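Local coordinates for response regulator protein (Burkholderia pseudomallei, PDB 3RQI) that probably acts in two-component signalling as a phosphorylatable response regulator, with a receiver domain coupled to a Fis-type helix-turn-helix domain likely to bind DNA, at residues T22-L27 with V34-N39; E42-A47 with C74-D79; N104-A107 with E113-L116. One frame throughout, in Å; residues are numbered along the deposited sequence.

Contact 1. Residues T22-L27 with V34-N39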
loop_
_atom_site.group_PDB
_atom_site.type_symbol
_atom_site.label_atom_id
_atom_site.label_comp_id
_atom_site.label_asym_id
_atom_site.label_seq_id
_atom_site.Cartn_x
_atom_site.Cartn_y
_atom_site.Cartn_z
ATOM N N THR A 22 -6.317 16.243 -19.573
ATOM C CA THR A 22 -6.732 17.143 -18.494
ATOM C C THR A 22 -5.590 17.363 -17.489
ATOM O O THR A 22 -5.350 18.485 -17.014
ATOM C CB THR A 22 -7.999 16.556 -17.829
ATOM O OG1 THR A 22 -9.082 16.569 -18.790
ATOM C CG2 THR A 22 -8.414 17.370 -16.610
ATOM N N LEU A 23 -4.891 16.285 -17.175
ATOM C CA LEU A 23 -3.763 16.370 -16.254
ATOM C C LEU A 23 -2.646 17.198 -16.892
ATOM O O LEU A 23 -2.095 18.087 -16.251
ATOM C CB LEU A 23 -3.296 14.961 -15.856
ATOM C CG LEU A 23 -1.984 14.878 -15.063
ATOM C CD1 LEU A 23 -2.041 15.743 -13.788
ATOM C CD2 LEU A 23 -1.702 13.395 -14.700
ATOM N N ALA A 24 -2.350 16.913 -18.153
ATOM C CA ALA A 24 -1.308 17.659 -18.885
ATOM C C ALA A 24 -1.619 19.146 -18.895
ATOM O O ALA A 24 -0.751 19.974 -18.600
ATOM C CB ALA A 24 -1.171 17.129 -20.290
ATOM N N ARG A 25 -2.847 19.508 -19.249
ATOM C CA ARG A 25 -3.173 20.924 -19.269
ATOM C C ARG A 25 -3.008 21.579 -17.915
ATOM O O ARG A 25 -2.505 22.689 -17.854
ATOM C CB ARG A 25 -4.558 21.145 -19.833
ATOM C CG ARG A 25 -4.608 20.849 -21.320
ATOM C CD ARG A 25 -5.974 21.252 -21.916
ATOM N NE ARG A 25 -7.074 20.443 -21.375
ATOM C CZ ARG A 25 -7.382 19.212 -21.792
ATOM N NH1 ARG A 25 -8.386 18.569 -21.234
ATOM N NH2 ARG A 25 -6.701 18.625 -22.779
ATOM N N GLY A 26 -3.423 20.911 -16.830
ATOM C CA GLY A 26 -3.256 21.474 -15.470
ATOM C C GLY A 26 -1.782 21.649 -15.082
ATOM O O GLY A 26 -1.390 22.665 -14.494
ATOM N N LEU A 27 -0.957 20.683 -15.455
ATOM C CA LEU A 27 0.488 20.804 -15.218
ATOM C C LEU A 27 1.116 21.932 -16.050
ATOM O O LEU A 27 1.965 22.693 -15.546
ATOM C CB LEU A 27 1.169 19.476 -15.535
ATOM C CG LEU A 27 0.890 18.370 -14.509
ATOM C CD1 LEU A 27 1.265 16.995 -15.101
ATOM C CD2 LEU A 27 1.575 18.585 -13.162
ATOM N N VAL A 34 4.894 18.977 -20.667
ATOM C CA VAL A 34 4.339 17.610 -20.487
ATOM C C VAL A 34 4.311 16.810 -21.783
ATOM O O VAL A 34 3.909 17.335 -22.853
ATOM C CB VAL A 34 2.876 17.686 -19.930
ATOM C CG1 VAL A 34 2.301 16.308 -19.596
ATOM C CG2 VAL A 34 2.813 18.594 -18.672
ATOM N N ARG A 35 4.771 15.566 -21.699
ATOM C CA ARG A 35 4.577 14.568 -22.771
ATOM C C ARG A 35 3.660 13.487 -22.235
ATOM O O ARG A 35 3.651 13.215 -21.025
ATOM C CB ARG A 35 5.916 13.955 -23.201
ATOM C CG ARG A 35 6.901 14.986 -23.750
ATOM C CD ARG A 35 6.350 15.614 -25.035
ATOM N NE ARG A 35 6.458 14.655 -26.129
ATOM C CZ ARG A 35 7.394 14.705 -27.082
ATOM N NH1 ARG A 35 8.265 15.704 -27.112
ATOM N NH2 ARG A 35 7.434 13.778 -28.035
ATOM N N GLN A 36 2.872 12.878 -23.136
ATOM C CA GLN A 36 1.943 11.817 -22.754
ATOM C C GLN A 36 2.325 10.518 -23.505
ATOM O O GLN A 36 2.705 10.550 -24.689
ATOM C CB GLN A 36 0.510 12.184 -23.169
ATOM C CG GLN A 36 -0.093 13.420 -22.509
ATOM C CD GLN A 36 -1.487 13.674 -23.083
ATOM O OE1 GLN A 36 -2.274 12.737 -23.279
ATOM N NE2 GLN A 36 -1.755 14.918 -23.443
ATOM N N ALA A 37 2.181 9.390 -22.830
ATOM C CA ALA A 37 2.314 8.069 -23.428
ATOM C C ALA A 37 1.072 7.281 -23.050
ATOM O O ALA A 37 0.667 7.315 -21.879
ATOM C CB ALA A 37 3.562 7.360 -22.884
ATOM N N HIS A 38 0.488 6.571 -24.016
ATOM C CA HIS A 38 -0.814 5.911 -23.783
ATOM C C HIS A 38 -0.698 4.407 -23.736
ATOM O O HIS A 38 -1.697 3.711 -23.535
ATOM C CB HIS A 38 -1.864 6.356 -24.830
ATOM C CG HIS A 38 -1.971 7.843 -24.929
ATOM N ND1 HIS A 38 -1.956 8.514 -26.137
ATOM C CD2 HIS A 38 -2.053 8.790 -23.968
ATOM C CE1 HIS A 38 -2.031 9.813 -25.909
ATOM N NE2 HIS A 38 -2.068 10.011 -24.604
ATOM N N ASN A 39 0.523 3.905 -23.908
ATOM C CA ASN A 39 0.773 2.468 -23.834
ATOM C C ASN A 39 2.241 2.243 -23.529
ATOM O O ASN A 39 2.997 3.212 -23.458
ATOM C CB ASN A 39 0.355 1.746 -25.119
ATOM C CG ASN A 39 1.106 2.235 -26.333
ATOM O OD1 ASN A 39 2.313 2.434 -26.294
ATOM N ND2 ASN A 39 0.385 2.455 -27.420
#

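Contact 2. Residues E42-A47 with C74-D79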
loop_
_atom_site.group_PDB
_atom_site.type_symbol
_atom_site.label_atom_id
_atom_site.label_comp_id
_atom_site.label_asym_id
_atom_site.label_seq_id
_atom_site.Cartn_x
_atom_site.Cartn_y
_atom_site.Cartn_z
ATOM N N GLU A 42 4.906 3.461 -26.306
ATOM C CA GLU A 42 5.093 4.919 -26.269
ATOM C C GLU A 42 5.865 5.371 -25.033
ATOM O O GLU A 42 6.686 6.290 -25.110
ATOM C CB GLU A 42 3.722 5.615 -26.298
ATOM C CG GLU A 42 2.977 5.423 -27.618
ATOM C CD GLU A 42 1.670 6.221 -27.708
ATOM O OE1 GLU A 42 1.254 6.845 -26.716
ATOM O OE2 GLU A 42 1.050 6.219 -28.796
ATOM N N ALA A 43 5.551 4.776 -23.882
ATOM C CA ALA A 43 6.243 5.156 -22.630
ATOM C C ALA A 43 7.751 4.896 -22.764
ATOM O O ALA A 43 8.560 5.728 -22.382
ATOM C CB ALA A 43 5.659 4.402 -21.400
ATOM N N LEU A 44 8.111 3.711 -23.251
ATOM C CA LEU A 44 9.551 3.386 -23.394
ATOM C C LEU A 44 10.263 4.217 -24.454
ATOM O O LEU A 44 11.445 4.585 -24.276
ATOM C CB LEU A 44 9.735 1.878 -23.625
ATOM C CG LEU A 44 9.285 1.048 -22.415
ATOM C CD1 LEU A 44 9.316 -0.425 -22.767
ATOM C CD2 LEU A 44 10.130 1.294 -21.169
ATOM N N LYS A 45 9.550 4.518 -25.538
ATOM C CA LYS A 45 10.064 5.397 -26.615
ATOM C C LYS A 45 10.388 6.779 -26.041
ATOM O O LYS A 45 11.518 7.248 -26.134
ATOM C CB LYS A 45 9.005 5.520 -27.729
ATOM C CG LYS A 45 9.491 6.119 -29.016
ATOM C CD LYS A 45 8.660 5.595 -30.208
ATOM C CE LYS A 45 8.991 6.290 -31.498
ATOM N NZ LYS A 45 8.114 5.790 -32.617
ATOM N N LEU A 46 9.403 7.393 -25.405
ATOM C CA LEU A 46 9.616 8.698 -24.777
ATOM C C LEU A 46 10.693 8.722 -23.691
ATOM O O LEU A 46 11.538 9.640 -23.671
ATOM C CB LEU A 46 8.286 9.254 -24.228
ATOM C CG LEU A 46 7.475 9.931 -25.334
ATOM C CD1 LEU A 46 5.996 10.029 -24.900
ATOM C CD2 LEU A 46 8.011 11.334 -25.772
ATOM N N ALA A 47 10.651 7.725 -22.792
ATOM C CA ALA A 47 11.573 7.648 -21.660
ATOM C C ALA A 47 12.994 7.322 -22.112
ATOM O O ALA A 47 13.955 7.459 -21.346
ATOM C CB ALA A 47 11.062 6.634 -20.609
ATOM N N CYS A 74 12.958 3.519 -14.091
ATOM C CA CYS A 74 14.007 3.923 -13.176
ATOM C C CYS A 74 15.379 3.784 -13.834
ATOM O O CYS A 74 16.261 4.596 -13.563
ATOM C CB CYS A 74 13.969 3.075 -11.913
ATOM S SG CYS A 74 12.569 3.382 -10.890
ATOM N N ASP A 75 15.562 2.753 -14.666
ATOM C CA ASP A 75 16.885 2.515 -15.323
ATOM C C ASP A 75 17.147 3.603 -16.342
ATOM O O ASP A 75 18.279 4.056 -16.502
ATOM C CB ASP A 75 16.894 1.168 -16.039
ATOM C CG ASP A 75 16.967 -0.002 -15.084
ATOM O OD1 ASP A 75 17.067 0.213 -13.871
ATOM O OD2 ASP A 75 16.931 -1.158 -15.560
ATOM N N LEU A 76 16.106 3.993 -17.055
ATOM C CA LEU A 76 16.238 5.072 -18.062
ATOM C C LEU A 76 16.275 6.451 -17.452
ATOM O O LEU A 76 16.863 7.380 -18.035
ATOM C CB LEU A 76 15.077 5.031 -19.061
ATOM C CG LEU A 76 15.080 3.810 -19.986
ATOM C CD1 LEU A 76 13.688 3.647 -20.639
ATOM C CD2 LEU A 76 16.176 3.907 -21.066
ATOM N N GLN A 77 15.637 6.599 -16.291
ATOM C CA GLN A 77 15.396 7.930 -15.720
ATOM C C GLN A 77 15.791 7.918 -14.253
ATOM O O GLN A 77 14.946 8.106 -13.359
ATOM C CB GLN A 77 13.896 8.333 -15.856
ATOM C CG GLN A 77 13.356 8.356 -17.285
ATOM C CD GLN A 77 13.755 9.613 -18.049
ATOM O OE1 GLN A 77 13.944 10.685 -17.454
ATOM N NE2 GLN A 77 13.887 9.492 -19.374
ATOM N N PRO A 78 17.090 7.718 -13.978
ATOM C CA PRO A 78 17.491 7.513 -12.579
ATOM C C PRO A 78 17.249 8.736 -11.696
ATOM O O PRO A 78 17.079 8.575 -10.472
ATOM C CB PRO A 78 18.998 7.216 -12.692
ATOM C CG PRO A 78 19.413 7.770 -14.035
ATOM C CD PRO A 78 18.224 7.594 -14.914
ATOM N N ASP A 79 17.257 9.930 -12.299
ATOM C CA ASP A 79 17.011 11.173 -11.562
ATOM C C ASP A 79 15.503 11.509 -11.347
ATOM O O ASP A 79 15.175 12.285 -10.456
ATOM C CB ASP A 79 17.751 12.383 -12.186
ATOM C CG ASP A 79 19.292 12.287 -12.092
ATOM O OD1 ASP A 79 19.825 11.780 -11.079
ATOM O OD2 ASP A 79 19.974 12.754 -13.038
#

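Contact 3. Residues N104-A107 with E113-L116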
loop_
_atom_site.group_PDB
_atom_site.type_symbol
_atom_site.label_atom_id
_atom_site.label_comp_id
_atom_site.label_asym_id
_atom_site.label_seq_id
_atom_site.Cartn_x
_atom_site.Cartn_y
_atom_site.Cartn_z
ATOM N N ASN A 104 6.352 7.032 -4.921
ATOM C CA ASN A 104 5.116 7.198 -4.167
ATOM C C ASN A 104 3.953 6.623 -4.949
ATOM O O ASN A 104 4.121 6.143 -6.093
ATOM C CB ASN A 104 4.863 8.693 -3.840
ATOM C CG ASN A 104 4.096 8.888 -2.560
ATOM O OD1 ASN A 104 3.615 7.916 -1.930
ATOM N ND2 ASN A 104 3.960 10.160 -2.152
ATOM N N TYR A 105 2.765 6.666 -4.349
ATOM C CA TYR A 105 1.624 5.976 -4.956
ATOM C C TYR A 105 0.396 6.717 -4.488
ATOM O O TYR A 105 0.262 7.009 -3.300
ATOM C CB TYR A 105 1.642 4.522 -4.462
ATOM C CG TYR A 105 0.559 3.544 -4.947
ATOM C CD1 TYR A 105 0.921 2.434 -5.721
ATOM C CD2 TYR A 105 -0.803 3.720 -4.588
ATOM C CE1 TYR A 105 -0.023 1.483 -6.119
ATOM C CE2 TYR A 105 -1.761 2.794 -4.987
ATOM C CZ TYR A 105 -1.360 1.677 -5.739
ATOM O OH TYR A 105 -2.294 0.767 -6.121
ATOM N N LEU A 106 -0.465 7.098 -5.429
ATOM C CA LEU A 106 -1.720 7.815 -5.115
ATOM C C LEU A 106 -2.913 7.217 -5.835
ATOM O O LEU A 106 -2.832 6.818 -7.013
ATOM C CB LEU A 106 -1.618 9.266 -5.561
ATOM C CG LEU A 106 -0.971 10.351 -4.710
ATOM C CD1 LEU A 106 -1.399 11.667 -5.402
ATOM C CD2 LEU A 106 -1.453 10.288 -3.266
ATOM N N ALA A 107 -4.021 7.107 -5.096
ATOM C CA ALA A 107 -5.305 6.752 -5.718
ATOM C C ALA A 107 -5.926 7.908 -6.492
ATOM O O ALA A 107 -5.939 9.065 -6.010
ATOM C CB ALA A 107 -6.287 6.261 -4.644
ATOM N N GLU A 113 -2.406 19.762 -7.610
ATOM C CA GLU A 113 -1.658 20.100 -6.374
ATOM C C GLU A 113 -1.233 18.870 -5.562
ATOM O O GLU A 113 -0.082 18.786 -5.110
ATOM C CB GLU A 113 -2.436 21.099 -5.484
ATOM N N SER A 114 -2.132 17.900 -5.406
ATOM C CA SER A 114 -1.809 16.719 -4.598
ATOM C C SER A 114 -0.854 15.766 -5.324
ATOM O O SER A 114 -0.034 15.091 -4.696
ATOM C CB SER A 114 -3.059 16.015 -4.118
ATOM O OG SER A 114 -3.704 15.318 -5.133
ATOM N N ILE A 115 -0.961 15.755 -6.650
ATOM C CA ILE A 115 -0.044 14.951 -7.479
ATOM C C ILE A 115 1.360 15.530 -7.322
ATOM O O ILE A 115 2.290 14.789 -7.018
ATOM C CB ILE A 115 -0.497 14.924 -8.970
ATOM C CG1 ILE A 115 -1.709 14.012 -9.098
ATOM C CG2 ILE A 115 0.646 14.394 -9.910
ATOM C CD1 ILE A 115 -2.416 14.148 -10.412
ATOM N N LEU A 116 1.506 16.860 -7.486
ATOM C CA LEU A 116 2.801 17.514 -7.253
ATOM C C LEU A 116 3.327 17.289 -5.827
ATOM O O LEU A 116 4.523 17.004 -5.647
ATOM C CB LEU A 116 2.745 19.012 -7.622
ATOM C CG LEU A 116 2.586 19.278 -9.133
ATOM C CD1 LEU A 116 2.243 20.761 -9.445
ATOM C CD2 LEU A 116 3.809 18.829 -9.962
#

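Contact 1. Residues T22-L27 with V34-N39
A24 and L27 of helix 17-29 pack on V34 of strand 33-37. The contact lies inside a beta-alpha-beta unit, strand 9-13, helix 17-29 and strand 33-37. Helix and strand run nearly antiparallel, at 168°, with short-segment axes 8.8 Å apart. V34 sits at the centre of the contact and uses both methyl branches. Its CG1 is anti to the backbone N (chi1 -174°), which leaves CG2 anti to the carbonyl carbon. The two methyls therefore go to different residues one helical turn apart. CG1 of V34 lies 3.6 Å from CB of A24. CG2 of V34 lies 3.6 Å from CB of L27 and also passes beside the A24 carbonyl oxygen. L27 meets the valine chiefly with CB. Its branched end goes on to V112 and L116 of helix 112-118.

Q36, two residues along the strand, reaches the same alanine from another direction. Its chain is extended beyond CG, and NE2 of Q36 comes 3.9 Å from CB of A24. The other end of the amide is held within the strand's own segment. NE2 of H38 donates to OE1 of Q36 over 3.0 Å in an almost straight bond, 177° at the hydrogen. The oxygen lies in the imidazole plane, but the donor is tilted from the amide carbonyl plane. This bond would favour the amide orientation with NE2 toward the helix.

No hydrogen bond crosses between the segments. The Q36-H38 bond occupies the amide oxygen inside 34-39. Shape and apolar contact at A24, L27 and V34, rather than polar pairing, therefore hold the helix on the strand here.

Contact 2. Residues E42-A47 with C74-D79
The flat group at this contact is the amide of Q77, which meets the A47 carbonyl at its NE2 edge. The A47 oxygen lies close to the amide plane, 6° out of it. No residue of 42-47 stacks on a face of this amide. The setting is the receiver domain, a CheY-like fold with a five-stranded parallel sheet. Here A47 meets the end of helix 67-76 and the turn after it.

Q77 is the first residue past helix 67-76 to leave helical backbone angles. Its side chain folds back at chi2 (-79°), and this bend brings the amide to A47. NE2 of Q77 donates to O of A47 over 2.8 Å, with 149° at the hydrogen. The donor is tilted from the A47 carbonyl plane, and the approach to the oxygen is strongly bent from the C=O line. The amide is buried and well used. NE2 also donates to the E50 carbonyl, and OE1 accepts from the F52 backbone N. One glutamine thus joins the end of helix 67-76 to A47 and to the chain at E50 and F52.

L76 lies alongside this polar link, with CB and CD1 facing A47. CB of L76 packs 3.5 Å from O of A47, so the carbonyl has a hydrocarbon neighbour as well as the amide donor. A47 CB and the CD1 branch of L76 are 4.0 Å apart. L44, one turn earlier, meets the same branch at the more exposed margin. It also touches L69 and P72 of helix 67-76. CD2 of L44 lies 4.3 Å from CD1 of L76.

Contact 3. Residues N104-A107 with E113-L116
S114 and I115 of helix 112-118 receive the L106 side chain from strand 104-107. The last strand of the CheY-like receiver domain and the helix that follows it meet here. The CD1 branch of this leucine makes the approach to both residues. L106 has CG anti to its carbonyl carbon, beside the backbone N (chi1 -84°). Its next torsion, -167°, carries CD1 forward to the helix.

The helix segment begins at E113, whose side chain is modelled only to CB and does not meet the strand. S114 comes next and is touched mainly through its backbone. CD1 of L106 lies 3.8 Å from O of S114. The hydroxyl is a more distant neighbour, with OG of S114 4.3 Å from CD1 of L106. These are packing contacts of a methyl against polar atoms.

I115 follows. CD1 of L106 packs 4.1 Å from CA of I115, close to the helix backbone. In the isoleucine side chain only CG1 comes near the leucine, 4.4 Å from CD1 of L106, and the rest leads away from it. L116 comes last and starts its side chain away from the strand.

No hydrogen bond joins the two segments. The contact is small, with 83 Å² buried over both sides.

Strand 104-107 is an outermost strand of the parallel sheet, and L106 is bonded through its backbone to V84 and T86 of strand 81-86. Helix 112-118 packs against this part of the sheet, with I115 on L85, and against helix 17-29, with I115 on L23 and L116 on L27. The second subunit packs nearby, with its V95 on N104 and its N158 on S114.

Overall arrangement
All three contacts belong to the receiver domain, and none is wholly buried. Contacts 1 and 3 join helices to the two outermost strands of the same parallel sheet. Both do so without a hydrogen bond across. Their helices also pack together, through L23 on I115 and L27 on L116. Contact 2 joins two helical regions, is more exposed at its leucines, and adds a hydrogen bond from a buried glutamine amide to apolar packing. It touches contact 1, where A37 packs on A43 and L46 packs along the strand backbone. Contacts 2 and 3 do not meet, their nearest atoms being about 9 Å apart. Contact 3 is the smallest and lies beside the second subunit.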